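PDB 1J77: HemO from Neisseria meningitidis, which binds heme within a mainly helical fold and probably breaks the porphyrin ring open by oxidation, as heme oxygenases do. Local coordinates for residues Ser32-Pro35 against Phe36-Lys39; Ile43-Leu46 against Lys47-Ser50; Gln83-Asp87 against Leu88-Pro92; Tyr93-Asp96 against Lys97-Tyr101; Val186-Arg189 against Glu190-Leu194. All coordinates share one frame; numbering follows the deposited sequence. Where two conformers were deposited one is given.

Contact 1 (Ser32-Pro35 against Phe36-Lys39); sequences SVQP and FVSK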
# COMPACT_ATOMS: atom_id res chain seq x y z
N SER A 32 5.19 -6.20 -14.10
CA SER A 32 4.92 -6.48 -15.51
C SER A 32 4.58 -5.21 -16.29
O SER A 32 4.79 -5.17 -17.52
CB SER A 32 3.75 -7.44 -15.70
OG SER A 32 4.00 -8.67 -15.15
N VAL A 33 4.02 -4.19 -15.64
CA VAL A 33 3.61 -2.99 -16.39
C VAL A 33 4.76 -1.96 -16.49
O VAL A 33 4.57 -0.90 -17.04
CB VAL A 33 2.32 -2.32 -15.81
CG1 VAL A 33 1.13 -3.27 -16.04
CG2 VAL A 33 2.48 -1.93 -14.38
N GLN A 34 5.94 -2.34 -16.00
CA GLN A 34 7.14 -1.56 -16.22
C GLN A 34 7.04 -0.12 -15.68
O GLN A 34 7.08 0.87 -16.45
CB GLN A 34 7.45 -1.59 -17.72
CG GLN A 34 8.08 -2.93 -18.21
CD GLN A 34 9.60 -3.02 -18.05
OE1 GLN A 34 10.24 -4.05 -18.39
NE2 GLN A 34 10.22 -1.92 -17.64
N PRO A 35 6.92 -0.01 -14.36
CA PRO A 35 6.80 1.34 -13.76
C PRO A 35 8.03 2.21 -13.91
O PRO A 35 7.88 3.42 -13.80
CB PRO A 35 6.55 1.07 -12.27
CG PRO A 35 6.58 -0.42 -12.10
CD PRO A 35 7.00 -1.06 -13.34
N PHE A 36 9.20 1.61 -14.18
CA PHE A 36 10.43 2.40 -14.28
C PHE A 36 10.94 2.53 -15.72
O PHE A 36 12.02 3.10 -15.93
CB PHE A 36 11.48 1.78 -13.38
CG PHE A 36 11.03 1.58 -11.98
CD1 PHE A 36 10.66 0.33 -11.53
CD2 PHE A 36 10.95 2.65 -11.10
CE1 PHE A 36 10.23 0.11 -10.25
CE2 PHE A 36 10.51 2.44 -9.80
CZ PHE A 36 10.15 1.17 -9.37
N VAL A 37 10.16 2.11 -16.71
CA VAL A 37 10.65 2.15 -18.12
C VAL A 37 10.75 3.56 -18.71
O VAL A 37 11.43 3.84 -19.74
CB VAL A 37 9.78 1.23 -19.03
CG1 VAL A 37 8.53 1.88 -19.49
CG2 VAL A 37 10.60 0.76 -20.27
N SER A 38 10.17 4.50 -18.00
CA SER A 38 10.13 5.85 -18.48
C SER A 38 9.50 6.71 -17.42
O SER A 38 8.74 6.24 -16.57
CB SER A 38 9.29 5.96 -19.74
OG SER A 38 7.90 5.73 -19.53
N LYS A 39 9.74 8.01 -17.55
CA LYS A 39 9.07 9.00 -16.68
C LYS A 39 7.53 8.87 -16.82
O LYS A 39 6.77 8.98 -15.82
CB LYS A 39 9.51 10.42 -17.12
CG LYS A 39 9.17 11.53 -16.10
CD LYS A 39 9.08 12.90 -16.81
CE LYS A 39 9.76 13.99 -16.00
NZ LYS A 39 9.48 15.40 -16.51
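Pro35 and Phe36 form the middle of a type I beta turn running from Gln34 to Val37, the tight reversal in the loop between helix 11-32 and helix 39-60. The chain leaves the first helix at Val33, and Gln34, with positive phi, redirects it into the turn. The Val37 N to Gln34 O bond that closes the turn is weak, at 3.3 Å, and Gln34 O also accepts a hydrogen bond from Asn41 ND2. The inner pair is apolar. Phe36 carries CG beside its own backbone N and anti to its carbonyl carbon (chi1 -53°), which turns the ring back over the proline. Pro35 CB lies above one face of that ring, displaced toward the rim, and Pro35 CG comes to 4.1 Å from Phe36 CE1. Beyond the turn Phe36 packs on Tyr42 and on Leu124 and Ala128 of helix 122-129, while the buried Pro35 rests on Phe45.

The outer pair is exposed. The Gln34 chain is bent, and its amide end swings across Val37 at about a right angle, with NE2 3.5 Å from Val37 CB. Both residues touch a crystal neighbour, which may influence these rotamers. Ser38 then takes the N-cap position of helix 39-60, its OG bonded to Asn41 N. Val37 itself has an uncommon rotamer, chi1 83°: CG1 sits between the backbone N and the carbonyl carbon, 3.5 Å from Gln34 O, and CG2 turns to Gln34 NE2 at 3.8 Å.

Contact 2 (Ile43-Leu46 against Lys47-Ser50); sequences IKFL and KLQS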
# COMPACT_ATOMS: atom_id res chain seq x y z
N ILE A 43 4.99 8.02 -13.77
CA ILE A 43 3.87 8.89 -13.38
C ILE A 43 2.61 8.04 -13.24
O ILE A 43 1.80 8.25 -12.32
CB ILE A 43 3.73 10.08 -14.37
CG1 ILE A 43 4.80 11.12 -14.05
CG2 ILE A 43 2.37 10.65 -14.27
CD1 ILE A 43 5.03 12.18 -15.12
N LYS A 44 2.43 7.07 -14.11
CA LYS A 44 1.30 6.15 -13.98
C LYS A 44 1.34 5.42 -12.65
O LYS A 44 0.30 5.23 -11.98
CB LYS A 44 1.33 5.15 -15.13
CG LYS A 44 1.75 5.78 -16.49
CD LYS A 44 1.63 4.74 -17.62
CE LYS A 44 1.80 5.33 -18.98
NZ LYS A 44 1.04 4.50 -19.94
N PHE A 45 2.52 5.03 -12.25
CA PHE A 45 2.73 4.36 -10.99
C PHE A 45 2.38 5.30 -9.85
O PHE A 45 1.75 4.91 -8.89
CB PHE A 45 4.16 3.87 -10.88
CG PHE A 45 4.46 3.19 -9.61
CD1 PHE A 45 3.85 1.99 -9.35
CD2 PHE A 45 5.31 3.75 -8.66
CE1 PHE A 45 4.05 1.37 -8.15
CE2 PHE A 45 5.53 3.11 -7.46
CZ PHE A 45 4.93 1.90 -7.24
N LEU A 46 2.88 6.53 -9.92
CA LEU A 46 2.58 7.49 -8.86
C LEU A 46 1.07 7.74 -8.77
O LEU A 46 0.54 7.96 -7.65
CB LEU A 46 3.33 8.80 -9.14
CG LEU A 46 4.84 8.85 -8.87
CD1 LEU A 46 5.35 10.27 -9.11
CD2 LEU A 46 5.28 8.39 -7.54
N LYS A 47 0.37 7.80 -9.89
CA LYS A 47 -1.09 8.00 -9.91
C LYS A 47 -1.80 6.84 -9.16
O LYS A 47 -2.65 7.07 -8.28
CB LYS A 47 -1.65 8.26 -11.33
CG LYS A 47 -1.24 9.59 -11.86
CD LYS A 47 -1.58 9.69 -13.29
CE LYS A 47 -1.12 11.05 -13.84
NZ LYS A 47 -1.57 11.20 -15.26
N LEU A 48 -1.40 5.62 -9.47
CA LEU A 48 -1.91 4.45 -8.81
C LEU A 48 -1.65 4.51 -7.29
O LEU A 48 -2.58 4.31 -6.50
CB LEU A 48 -1.30 3.20 -9.45
CG LEU A 48 -1.16 1.96 -8.56
CD1 LEU A 48 -2.53 1.43 -8.27
CD2 LEU A 48 -0.24 0.93 -9.29
N GLN A 49 -0.41 4.83 -6.91
CA GLN A 49 -0.05 4.96 -5.51
C GLN A 49 -0.90 6.06 -4.85
O GLN A 49 -1.32 5.90 -3.70
CB GLN A 49 1.46 5.27 -5.36
CG GLN A 49 2.42 4.19 -5.83
CD GLN A 49 2.58 3.11 -4.80
OE1 GLN A 49 3.59 3.06 -4.06
NE2 GLN A 49 1.59 2.21 -4.73
N SER A 50 -1.14 7.15 -5.56
CA SER A 50 -1.98 8.26 -5.00
C SER A 50 -3.37 7.82 -4.62
O SER A 50 -3.88 8.17 -3.52
CB SER A 50 -2.11 9.45 -5.99
OG SER A 50 -2.90 10.47 -5.40
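Phe45 and Gln49, one helical turn apart on helix 39-60, make the tight side of this contact. Gln49 CG stands over one face of the Phe45 ring in a CH-pi contact, 3.8 Å from its centroid, and the amide beyond it continues across the rim, its plane only 24° from that of the ring. Gln49 CD reaches 3.6 Å from Phe45 CZ in this stack. A bend at chi2 (-80°) lays the amide over the phenyl group, and Gln49 CG is also pressed to 3.2 Å from Phe45 O, the carbonyl that accepts the Gln49 N-H. The buried amide is held further by a hydrogen bond from His141 NE2 to Gln49 OE1, which should limit its rotation. This end of the contact lies close to the heme. Leu48 CD2 approaches the same ring obliquely, 4.2 Å from Phe45 CD1.

The other side of the helix is looser. Lys47 runs extended back along the helix, past Ile43 O, and its methylene CE lies 3.5 Å from Ile43 CG2. Both residues are partly exposed, and the ammonium group makes a long, weak ion pair with Glu90. Lys44, also partly exposed, starts out away from the next turn. Regular backbone bonds from Lys47, Leu48, Gln49 and Ser50 to the residues four earlier run along the helix beneath both sides.

The helix is wedged between two others: Leu46 meets Asp84 and Leu85 of helix 78-87, whereas Phe45 and Leu48 lie on Tyr184, and Leu48 also on Val187, of helix 167-192.

Contact 3 (Gln83-Asp87 against Leu88-Pro92); sequences QDLKD and LGEEP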
# COMPACT_ATOMS: atom_id res chain seq x y z
N GLN A 83 3.48 14.89 -3.16
CA GLN A 83 4.67 15.72 -3.38
C GLN A 83 5.56 15.08 -4.49
O GLN A 83 6.18 15.77 -5.31
CB GLN A 83 5.46 15.86 -2.08
CG GLN A 83 6.73 16.70 -2.22
CD GLN A 83 6.50 18.16 -2.57
OE1 GLN A 83 6.76 18.60 -3.70
NE2 GLN A 83 6.08 18.93 -1.59
N ASP A 84 5.62 13.76 -4.53
CA ASP A 84 6.37 13.12 -5.60
C ASP A 84 5.78 13.48 -6.95
O ASP A 84 6.52 13.69 -7.92
CB ASP A 84 6.34 11.59 -5.42
CG ASP A 84 7.26 11.11 -4.32
OD1 ASP A 84 8.27 11.81 -4.02
OD2 ASP A 84 7.06 10.05 -3.67
N LEU A 85 4.45 13.51 -7.04
CA LEU A 85 3.75 13.91 -8.25
C LEU A 85 4.16 15.33 -8.62
O LEU A 85 4.50 15.59 -9.76
CB LEU A 85 2.21 13.78 -8.13
CG LEU A 85 1.55 12.40 -8.36
CD1 LEU A 85 0.13 12.38 -7.82
CD2 LEU A 85 1.55 12.04 -9.83
N LYS A 86 4.12 16.23 -7.64
CA LYS A 86 4.54 17.64 -7.84
C LYS A 86 5.94 17.73 -8.43
O LYS A 86 6.17 18.47 -9.41
CB LYS A 86 4.44 18.43 -6.53
CG LYS A 86 4.68 19.93 -6.70
CD LYS A 86 4.40 20.69 -5.39
CE LYS A 86 4.53 22.22 -5.57
NZ LYS A 86 4.41 22.94 -4.26
N ASP A 87 6.86 17.00 -7.83
CA ASP A 87 8.24 16.94 -8.28
C ASP A 87 8.28 16.58 -9.75
O ASP A 87 9.10 17.12 -10.52
CB ASP A 87 9.04 15.90 -7.51
CG ASP A 87 9.18 16.20 -6.05
OD1 ASP A 87 9.00 17.40 -5.63
OD2 ASP A 87 9.48 15.29 -5.24
N LEU A 88 7.42 15.65 -10.16
CA LEU A 88 7.41 15.19 -11.55
C LEU A 88 6.57 16.09 -12.47
O LEU A 88 6.34 15.77 -13.63
CB LEU A 88 6.97 13.72 -11.63
CG LEU A 88 8.06 12.64 -11.45
CD1 LEU A 88 8.96 12.60 -12.64
CD2 LEU A 88 8.90 12.83 -10.21
N GLY A 89 6.12 17.23 -11.96
CA GLY A 89 5.43 18.19 -12.79
C GLY A 89 3.96 17.94 -12.93
O GLY A 89 3.31 18.50 -13.83
N GLU A 90 3.42 17.10 -12.04
CA GLU A 90 2.02 16.73 -12.08
C GLU A 90 1.23 17.33 -10.93
O GLU A 90 1.76 17.43 -9.82
CB GLU A 90 1.88 15.21 -11.91
CG GLU A 90 2.38 14.37 -13.05
CD GLU A 90 1.51 14.46 -14.25
OE1 GLU A 90 0.27 14.40 -14.09
OE2 GLU A 90 2.09 14.61 -15.37
N GLU A 91 -0.04 17.62 -11.17
CA GLU A 91 -0.93 18.07 -10.12
C GLU A 91 -1.49 16.87 -9.37
O GLU A 91 -1.36 15.73 -9.84
CB GLU A 91 -2.08 18.85 -10.72
CG GLU A 91 -1.63 20.20 -11.24
CD GLU A 91 -2.55 20.74 -12.30
OE1 GLU A 91 -3.19 19.92 -13.00
OE2 GLU A 91 -2.63 21.98 -12.43
N PRO A 92 -2.07 17.08 -8.20
CA PRO A 92 -2.68 15.96 -7.48
C PRO A 92 -3.65 15.14 -8.36
O PRO A 92 -4.44 15.62 -9.15
CB PRO A 92 -3.37 16.65 -6.28
CG PRO A 92 -2.54 17.90 -6.06
CD PRO A 92 -2.15 18.35 -7.43
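The peptide planes of Lys86 and Leu85 take their donors from above: Gly89 N stands 63° out of the carbonyl plane of Lys86, and Glu90 N 40° out of that of Leu85. These two bonds, Gly89 N to Lys86 O at 2.8 Å and Glu90 N to Leu85 O at 2.9 Å, define the Schellman motif that ends helix 78-87. Leu88 N, by contrast, approaches the Asp84 carbonyl closer to its plane, tilted by 27°, in a last ordinary helical bond. Gly89 has the positive phi that lets the chain reverse, at backbone angles readily taken by a residue without a side chain.

Reversal brings Glu90 back beside Leu85, where an apolar pair commonly sits in this motif; here the aliphatic base of Glu90 takes the place, with Leu85 CD2 3.8 Å from Glu90 CB. On another side, Leu88 CD2 folds to 3.4 Å from Asp84 O. The carboxylates of Asp84 and Asp87 face the loop carrying Arg140. Asp87 OD2 accepts from Arg140 NE in a salt bridge and from Gly138 N, while Asp84 bonds to Arg140 N and His141 ND1. Where the chain doubles back, Lys86 CA makes a C-H...O contact with Glu90 O, at 3.4 Å.

Contact 4 (Tyr93-Asp96 against Lys97-Tyr101); sequences YKFD and KELPY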
# COMPACT_ATOMS: atom_id res chain seq x y z
N TYR A 93 -3.54 13.83 -8.24
CA TYR A 93 -4.35 12.98 -9.05
C TYR A 93 -5.61 12.62 -8.29
O TYR A 93 -5.58 12.43 -7.07
CB TYR A 93 -3.55 11.75 -9.45
CG TYR A 93 -4.30 10.84 -10.37
CD1 TYR A 93 -4.50 11.15 -11.72
CD2 TYR A 93 -4.83 9.65 -9.91
CE1 TYR A 93 -5.19 10.31 -12.55
CE2 TYR A 93 -5.51 8.79 -10.72
CZ TYR A 93 -5.68 9.10 -12.05
OH TYR A 93 -6.36 8.21 -12.82
N LYS A 94 -6.73 12.62 -9.00
CA LYS A 94 -8.00 12.20 -8.43
C LYS A 94 -8.58 11.03 -9.20
O LYS A 94 -8.78 11.11 -10.40
CB LYS A 94 -9.01 13.34 -8.46
CG LYS A 94 -10.42 12.86 -8.14
CD LYS A 94 -11.24 13.96 -7.46
CE LYS A 94 -12.55 13.41 -6.96
NZ LYS A 94 -12.27 12.18 -6.12
N PHE A 95 -8.89 9.95 -8.49
CA PHE A 95 -9.52 8.80 -9.10
C PHE A 95 -10.81 9.22 -9.79
O PHE A 95 -11.53 10.09 -9.32
CB PHE A 95 -9.83 7.75 -8.04
CG PHE A 95 -10.09 6.37 -8.59
CD1 PHE A 95 -9.35 5.85 -9.62
CD2 PHE A 95 -11.05 5.57 -8.02
CE1 PHE A 95 -9.57 4.56 -10.09
CE2 PHE A 95 -11.27 4.28 -8.50
CZ PHE A 95 -10.53 3.80 -9.52
N ASP A 96 -11.06 8.56 -10.91
CA ASP A 96 -12.23 8.78 -11.75
C ASP A 96 -13.47 8.17 -11.14
O ASP A 96 -14.58 8.64 -11.39
CB ASP A 96 -11.99 8.12 -13.11
CG ASP A 96 -11.13 8.97 -14.02
OD1 ASP A 96 -10.11 9.53 -13.55
OD2 ASP A 96 -11.40 9.13 -15.23
N LYS A 97 -13.29 7.10 -10.38
CA LYS A 97 -14.42 6.41 -9.77
C LYS A 97 -14.47 6.69 -8.27
O LYS A 97 -13.53 7.26 -7.70
CB LYS A 97 -14.34 4.91 -10.04
CG LYS A 97 -13.66 4.55 -11.38
CD LYS A 97 -14.57 3.73 -12.28
CE LYS A 97 -14.11 3.79 -13.74
NZ LYS A 97 -14.70 2.68 -14.57
N GLU A 98 -15.57 6.30 -7.65
CA GLU A 98 -15.74 6.47 -6.23
C GLU A 98 -14.72 5.65 -5.50
O GLU A 98 -14.49 4.50 -5.82
CB GLU A 98 -17.10 6.01 -5.79
CG GLU A 98 -17.59 6.81 -4.60
CD GLU A 98 -18.76 6.15 -3.94
OE1 GLU A 98 -19.91 6.49 -4.29
OE2 GLU A 98 -18.52 5.27 -3.08
N LEU A 99 -14.15 6.22 -4.47
CA LEU A 99 -13.13 5.54 -3.71
C LEU A 99 -13.73 4.80 -2.52
O LEU A 99 -14.65 5.28 -1.87
CB LEU A 99 -12.12 6.54 -3.19
CG LEU A 99 -10.93 6.82 -4.10
CD1 LEU A 99 -9.82 7.43 -3.31
CD2 LEU A 99 -10.46 5.54 -4.66
N PRO A 100 -13.18 3.64 -2.21
CA PRO A 100 -13.54 2.88 -1.01
C PRO A 100 -13.30 3.72 0.21
O PRO A 100 -12.34 4.51 0.24
CB PRO A 100 -12.56 1.70 -1.04
CG PRO A 100 -12.10 1.61 -2.46
CD PRO A 100 -12.16 2.95 -3.04
N TYR A 101 -14.13 3.55 1.25
CA TYR A 101 -13.99 4.30 2.48
C TYR A 101 -14.41 3.29 3.53
O TYR A 101 -15.49 3.37 4.13
CB TYR A 101 -14.92 5.52 2.42
CG TYR A 101 -14.71 6.59 3.45
CD1 TYR A 101 -13.78 7.63 3.25
CD2 TYR A 101 -15.48 6.66 4.59
CE1 TYR A 101 -13.63 8.64 4.18
CE2 TYR A 101 -15.33 7.65 5.48
CZ TYR A 101 -14.41 8.67 5.30
OH TYR A 101 -14.34 9.71 6.21
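Phe95 packs against Lys97, the carbonyl of Glu98 and Leu99, in an irregular loop segment between helix 78-87 and helix 104-119 that curls round a single aromatic ring. Lys97 N lies 3.6 Å above one ring face, toward the rim. Lys97 O is tight against the ring at 3.0 Å from Phe95 CD2, and Glu98 O sits at the edge near the ring plane. Lys97 CG makes an off-centre CH-pi contact, 4.1 Å from the centroid. Leu99 comes in obliquely with CD2.

No hydrogen bond crosses between the two halves; between them the curl is held by packing on this ring. With CG of Phe95 anti to the backbone N (chi1 -162°), the ring is sent inward, under the residues that follow. Lys97 has chi1 at -30°, away from a staggered position, and its CG passes over the ring; further along, the bent chain takes its ammonium group to a long, weak ion pair with Glu190.

Further out, Phe95 rests on Val187 and Glu190 of helix 167-192. Leu99 packs on Phe183 of that helix and on Val51 and Lys54 of helix 39-60, so the loop bridges both helices. The closest side-chain carbons within the curl are Phe95 CD2 and Leu99 CD2, 3.4 Å apart.

Contact 5 (Val186-Arg189 against Glu190-Leu194); sequences VVLR and ETFGL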
# COMPACT_ATOMS: atom_id res chain seq x y z
N VAL A 186 -7.37 -3.32 -9.28
CA VAL A 186 -8.39 -2.64 -10.09
C VAL A 186 -7.85 -1.27 -10.53
O VAL A 186 -7.91 -0.92 -11.74
CB VAL A 186 -9.73 -2.43 -9.32
CG1 VAL A 186 -10.63 -1.40 -10.03
CG2 VAL A 186 -10.42 -3.75 -9.07
N VAL A 187 -7.29 -0.51 -9.61
CA VAL A 187 -6.73 0.79 -9.92
C VAL A 187 -5.55 0.70 -10.92
O VAL A 187 -5.45 1.50 -11.86
CB VAL A 187 -6.34 1.58 -8.65
CG1 VAL A 187 -5.71 2.88 -9.01
CG2 VAL A 187 -7.57 1.76 -7.77
N LEU A 188 -4.66 -0.25 -10.69
CA LEU A 188 -3.50 -0.46 -11.53
C LEU A 188 -3.98 -0.72 -12.96
O LEU A 188 -3.48 -0.10 -13.90
CB LEU A 188 -2.68 -1.62 -10.96
CG LEU A 188 -1.39 -1.99 -11.70
CD1 LEU A 188 -0.54 -2.88 -10.81
CD2 LEU A 188 -1.54 -2.64 -13.07
N ARG A 189 -4.94 -1.62 -13.10
CA ARG A 189 -5.45 -1.94 -14.45
C ARG A 189 -6.08 -0.74 -15.16
O ARG A 189 -5.86 -0.48 -16.35
CB ARG A 189 -6.43 -3.08 -14.38
CG ARG A 189 -5.92 -4.41 -13.93
CD ARG A 189 -7.02 -5.33 -13.40
NE ARG A 189 -6.55 -6.59 -12.86
CZ ARG A 189 -7.05 -7.21 -11.79
NH1 ARG A 189 -8.06 -6.67 -11.09
NH2 ARG A 189 -6.50 -8.33 -11.36
N GLU A 190 -6.90 -0.00 -14.45
CA GLU A 190 -7.54 1.14 -15.09
C GLU A 190 -6.47 2.11 -15.51
O GLU A 190 -6.48 2.67 -16.65
CB GLU A 190 -8.55 1.79 -14.11
CG GLU A 190 -9.73 0.89 -13.81
CD GLU A 190 -10.92 1.64 -13.22
OE1 GLU A 190 -10.86 2.90 -13.22
OE2 GLU A 190 -11.87 0.95 -12.76
N THR A 191 -5.50 2.33 -14.65
CA THR A 191 -4.46 3.28 -14.86
C THR A 191 -3.50 2.93 -16.02
O THR A 191 -3.12 3.79 -16.75
CB THR A 191 -3.73 3.43 -13.57
OG1 THR A 191 -4.68 3.80 -12.57
CG2 THR A 191 -2.72 4.61 -13.59
N PHE A 192 -3.09 1.68 -16.10
CA PHE A 192 -2.15 1.21 -17.11
C PHE A 192 -2.88 0.68 -18.35
O PHE A 192 -2.24 0.13 -19.24
CB PHE A 192 -1.20 0.18 -16.50
CG PHE A 192 -0.09 0.78 -15.67
CD1 PHE A 192 -0.26 1.03 -14.28
CD2 PHE A 192 1.13 1.13 -16.24
CE1 PHE A 192 0.72 1.57 -13.57
CE2 PHE A 192 2.16 1.62 -15.48
CZ PHE A 192 1.95 1.88 -14.12
N GLY A 193 -4.19 0.84 -18.48
CA GLY A 193 -4.87 0.44 -19.70
C GLY A 193 -4.99 -1.05 -19.94
O GLY A 193 -4.96 -1.52 -21.08
N LEU A 194 -5.15 -1.80 -18.86
CA LEU A 194 -5.36 -3.22 -18.91
C LEU A 194 -6.80 -3.60 -18.78
O LEU A 194 -7.60 -2.82 -18.14
CB LEU A 194 -4.55 -3.88 -17.79
CG LEU A 194 -3.09 -3.51 -17.65
CD1 LEU A 194 -2.39 -4.32 -16.55
CD2 LEU A 194 -2.33 -3.72 -19.00
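Thr191 turns its OG1 beside its own backbone N (chi1 -56°), aiming the hydroxyl back up helix 167-192 at Val187 O, one turn before a Schellman motif at Gly193 closes the helix. That carbonyl thus takes two bonds, from Thr191 N at 2.9 Å and from Thr191 OG1 at a modelled 2.5 Å, too short to be taken at face value, the two donors arriving from opposite faces of its plane. Leu188 has CG anti to its backbone N (chi1 -179°), which carries CD2 down the helix to meet both Phe192 CD1, at 4.1 Å, and Leu194 CD1, at 4.0 Å.

The Schellman motif makes the second of these meetings possible. Positive phi at Gly193 turns the chain back, and Leu194 N bonds to Arg189 O at 2.9 Å, with a weak bond from Gly193 N to Glu190 O (3.5 Å). Leu194 therefore falls across Arg189 at about a right angle, their CB atoms 4.0 Å apart. Beyond this aliphatic part Arg189 extends away, so that NE bonds to Ala198 O and NH2 forms a salt bridge with Glu199, tying the helix to the chain that follows it.

Outside the contact Leu188 lies on Leu29 and Val30 of helix 11-32 and on Leu48, and Phe192 on Lys44 and Val33. Glu190 runs alongside Val186, pointing the same way. The Phe192 ring presents its edge, in plane, to Leu188 O, which is 3.4 Å from its CD1.

Contact 2 joins the others: Pro35 CB of contact 1 meets Phe45 CB at 3.9 Å, Leu85 CD2 of contact 3 meets Leu46 CB at 3.8 Å, Tyr93 CD1 of contact 4 meets Lys47 CG at 3.6 Å, and Val187 CG1 of contact 5 meets Leu48 CD1 at 3.6 Å. Contacts 1 and 5 also touch, Val33 CB lying 3.7 Å from Phe192 CD2, as do contacts 4 and 5, with Phe95 CZ 4.0 Å from Val187 CG2. Contact 2 comes nearest the heme, with the Gln49 side chain about 5 Å from it; Pro35 and Leu188 are each about 7 Å away. The Gln49 side chain is about 11 Å from that of His23, the axial ligand of the iron.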